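Side-chain contact in shikimate kinase (Aquifex aeolicus, PDB 2PT5), which probably catalyses the ATP-dependent phosphorylation of the 3-hydroxyl group of shikimate, the fifth of seven steps on the way to chorismate: residues Q36-L41 with E59-K64. Residues are numbered along the deposited sequence; the frame is centred on the assembly and turned at random.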
ATOM      1  N   GLN A  36       4.133  13.286   2.952  1.00 46.76           N
ATOM      2  CA  GLN A  36       4.685  14.400   2.199  1.00 48.61           C
ATOM      3  C   GLN A  36       4.008  15.714   2.572  1.00 48.87           C
ATOM      4  O   GLN A  36       4.688  16.690   2.880  1.00 46.89           O
ATOM      5  CB  GLN A  36       4.547  14.138   0.700  1.00 49.82           C
ATOM      6  CG  GLN A  36       5.457  13.023   0.212  1.00 60.49           C
ATOM      7  CD  GLN A  36       5.279  12.704  -1.262  1.00 61.55           C
ATOM      8  OE1 GLN A  36       4.253  12.163  -1.675  1.00 60.72           O
ATOM      9  NE2 GLN A  36       6.284  13.040  -2.063  1.00 65.40           N
ATOM     10  N   LYS A  37       2.676  15.736   2.556  1.00 45.29           N
ATOM     11  CA  LYS A  37       1.940  16.947   2.901  1.00 46.45           C
ATOM     12  C   LYS A  37       2.285  17.442   4.307  1.00 49.33           C
ATOM     13  O   LYS A  37       2.378  18.651   4.540  1.00 49.65           O
ATOM     14  CB  LYS A  37       0.435  16.707   2.767  1.00 47.12           C
ATOM     15  CG  LYS A  37       0.013  16.323   1.350  1.00 49.79           C
ATOM     16  CD  LYS A  37      -1.499  16.425   1.131  1.00 50.94           C
ATOM     17  CE  LYS A  37      -2.292  15.545   2.085  1.00 51.72           C
ATOM     18  NZ  LYS A  37      -3.758  15.667   1.848  1.00 53.58           N
ATOM     19  N   ARG A  38       2.495  16.518   5.241  1.00 51.05           N
ATOM     20  CA  ARG A  38       2.851  16.902   6.605  1.00 53.01           C
ATOM     21  C   ARG A  38       4.248  17.522   6.683  1.00 59.10           C
ATOM     22  O   ARG A  38       4.436  18.558   7.320  1.00 61.15           O
ATOM     23  CB  ARG A  38       2.792  15.702   7.549  1.00 47.19           C
ATOM     24  CG  ARG A  38       3.272  16.036   8.954  1.00 49.62           C
ATOM     25  CD  ARG A  38       3.133  14.871   9.912  1.00 47.65           C
ATOM     26  NE  ARG A  38       1.746  14.437  10.050  1.00 48.80           N
ATOM     27  CZ  ARG A  38       1.345  13.490  10.896  1.00 53.60           C
ATOM     28  NH1 ARG A  38       2.232  12.887  11.679  1.00 50.76           N
ATOM     29  NH2 ARG A  38       0.062  13.142  10.957  1.00 46.89           N
ATOM     30  N   GLU A  39       5.225  16.884   6.041  1.00 61.05           N
ATOM     31  CA  GLU A  39       6.602  17.375   6.046  1.00 62.51           C
ATOM     32  C   GLU A  39       6.792  18.530   5.071  1.00 64.52           C
ATOM     33  O   GLU A  39       7.756  19.288   5.172  1.00 66.20           O
ATOM     34  CB  GLU A  39       7.567  16.252   5.662  1.00 67.43           C
ATOM     35  CG  GLU A  39       7.503  15.024   6.549  1.00 71.45           C
ATOM     36  CD  GLU A  39       7.977  15.292   7.963  1.00 74.22           C
ATOM     37  OE1 GLU A  39       9.144  15.709   8.127  1.00 72.06           O
ATOM     38  OE2 GLU A  39       7.183  15.080   8.909  1.00 75.85           O
ATOM     39  N   GLY A  40       5.871  18.657   4.122  1.00 68.58           N
ATOM     40  CA  GLY A  40       5.973  19.713   3.131  1.00 67.95           C
ATOM     41  C   GLY A  40       7.106  19.401   2.175  1.00 68.08           C
ATOM     42  O   GLY A  40       7.509  20.240   1.369  1.00 69.43           O
ATOM     43  N   LEU A  41       7.624  18.181   2.269  1.00 65.96           N
ATOM     44  CA  LEU A  41       8.720  17.741   1.418  1.00 65.54           C
ATOM     45  C   LEU A  41       8.354  16.460   0.691  1.00 66.11           C
ATOM     46  O   LEU A  41       7.575  15.648   1.197  1.00 63.57           O
ATOM     47  CB  LEU A  41       9.976  17.497   2.259  1.00 66.42           C
ATOM     48  CG  LEU A  41      10.516  18.690   3.051  1.00 65.52           C
ATOM     49  CD1 LEU A  41      11.640  18.235   3.958  1.00 61.18           C
ATOM     50  CD2 LEU A  41      11.002  19.764   2.090  1.00 65.36           C
ATOM     51  N   GLU A  59       6.244   7.419   8.489  1.00 47.13           N
ATOM     52  CA  GLU A  59       5.096   6.819   7.827  1.00 47.97           C
ATOM     53  C   GLU A  59       4.342   5.885   8.776  1.00 47.48           C
ATOM     54  O   GLU A  59       3.123   5.736   8.675  1.00 39.98           O
ATOM     55  CB  GLU A  59       5.523   6.088   6.543  1.00 47.89           C
ATOM     56  CG  GLU A  59       6.372   4.846   6.739  1.00 54.91           C
ATOM     57  CD  GLU A  59       6.866   4.263   5.418  1.00 61.13           C
ATOM     58  OE1 GLU A  59       7.504   3.187   5.448  1.00 63.11           O
ATOM     59  OE2 GLU A  59       6.623   4.879   4.353  1.00 55.17           O
ATOM     60  N   PHE A  60       5.054   5.266   9.712  1.00 47.23           N
ATOM     61  CA  PHE A  60       4.366   4.391  10.648  1.00 47.43           C
ATOM     62  C   PHE A  60       3.551   5.270  11.602  1.00 47.88           C
ATOM     63  O   PHE A  60       2.417   4.938  11.954  1.00 46.17           O
ATOM     64  CB  PHE A  60       5.357   3.527  11.425  1.00 47.90           C
ATOM     65  CG  PHE A  60       4.715   2.375  12.145  1.00 45.66           C
ATOM     66  CD1 PHE A  60       3.356   2.108  11.994  1.00 44.71           C
ATOM     67  CD2 PHE A  60       5.466   1.557  12.977  1.00 50.05           C
ATOM     68  CE1 PHE A  60       2.754   1.052  12.660  1.00 37.52           C
ATOM     69  CE2 PHE A  60       4.871   0.493  13.648  1.00 48.05           C
ATOM     70  CZ  PHE A  60       3.511   0.243  13.488  1.00 46.59           C
ATOM     71  N   GLU A  61       4.124   6.401  12.002  1.00 48.58           N
ATOM     72  CA  GLU A  61       3.431   7.333  12.886  1.00 50.05           C
ATOM     73  C   GLU A  61       2.166   7.813  12.190  1.00 47.01           C
ATOM     74  O   GLU A  61       1.084   7.851  12.786  1.00 43.85           O
ATOM     75  CB  GLU A  61       4.310   8.549  13.195  1.00 59.77           C
ATOM     76  CG  GLU A  61       3.540   9.704  13.842  1.00 74.07           C
ATOM     77  CD  GLU A  61       4.341  10.997  13.933  1.00 81.90           C
ATOM     78  OE1 GLU A  61       3.748  12.032  14.310  1.00 83.86           O
ATOM     79  OE2 GLU A  61       5.556  10.981  13.633  1.00 86.81           O
ATOM     80  N   VAL A  62       2.316   8.184  10.922  1.00 41.28           N
ATOM     81  CA  VAL A  62       1.196   8.672  10.136  1.00 39.49           C
ATOM     82  C   VAL A  62       0.121   7.598  10.016  1.00 39.02           C
ATOM     83  O   VAL A  62      -1.074   7.900  10.037  1.00 35.06           O
ATOM     84  CB  VAL A  62       1.659   9.105   8.726  1.00 38.06           C
ATOM     85  CG1 VAL A  62       0.471   9.511   7.889  1.00 29.79           C
ATOM     86  CG2 VAL A  62       2.645  10.265   8.840  1.00 43.20           C
ATOM     87  N   LEU A  63       0.553   6.346   9.893  1.00 36.39           N
ATOM     88  CA  LEU A  63      -0.380   5.241   9.771  1.00 37.40           C
ATOM     89  C   LEU A  63      -1.243   5.172  11.018  1.00 40.10           C
ATOM     90  O   LEU A  63      -2.472   5.087  10.928  1.00 39.33           O
ATOM     91  CB  LEU A  63       0.368   3.919   9.598  1.00 34.49           C
ATOM     92  CG  LEU A  63      -0.508   2.668   9.590  1.00 36.42           C
ATOM     93  CD1 LEU A  63      -1.464   2.720   8.399  1.00 37.38           C
ATOM     94  CD2 LEU A  63       0.383   1.416   9.521  1.00 41.59           C
ATOM     95  N   LYS A  64      -0.597   5.204  12.182  1.00 39.83           N
ATOM     96  CA  LYS A  64      -1.318   5.144  13.446  1.00 42.76           C
ATOM     97  C   LYS A  64      -2.294   6.310  13.604  1.00 38.74           C
ATOM     98  O   LYS A  64      -3.454   6.104  13.954  1.00 39.97           O
ATOM     99  CB  LYS A  64      -0.347   5.129  14.630  1.00 43.97           C
ATOM    100  CG  LYS A  64       0.591   3.938  14.678  1.00 45.09           C
ATOM    101  CD  LYS A  64       0.945   3.621  16.126  1.00 51.52           C
ATOM    102  CE  LYS A  64       2.308   2.957  16.258  1.00 56.82           C
ATOM    103  NZ  LYS A  64       3.408   3.898  15.894  1.00 59.26           N
TER
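Arg38, in the last turn of helix 31-39, faces Val62 in the C-terminal half of helix 52-66; their CA atoms are the closest CA pair of the two segments, 9.1 Å apart. Just past Arg38 the first helix ends: Gly40 turns to positive phi (72°), its N still bonded to the O of Gln36. The CG of Arg38 stands anti to the backbone N (chi1 175°), and the chain runs out extended to CD and then bends at chi3, bringing the guanidinium beside the second helix. There NH1 makes a salt bridge to OE1 of Glu61 at 3.2 Å. Only NH1 and OE1 meet, and the two planes are 61° apart, so this is a single-point bridge and not a flat two-pronged one. Val62 CG2 lies against one guanidinium face, 3.9 Å from NH1 and offset toward the rim. The Val62 side chain also touches Glu34 and Val35 of helix 31-39. Asp65 offers Arg38 NH2 a long, weak ion pair. The same helices carry Asp32 and Arg56, predicted substrate binders; the contact is packing beside that site, the Val62 and Asp32 side chains about 8 Å apart. With both charged residues exposed, the bridge is probably weak, and lattice contacts of both may influence its geometry; the valine contact is the buried part.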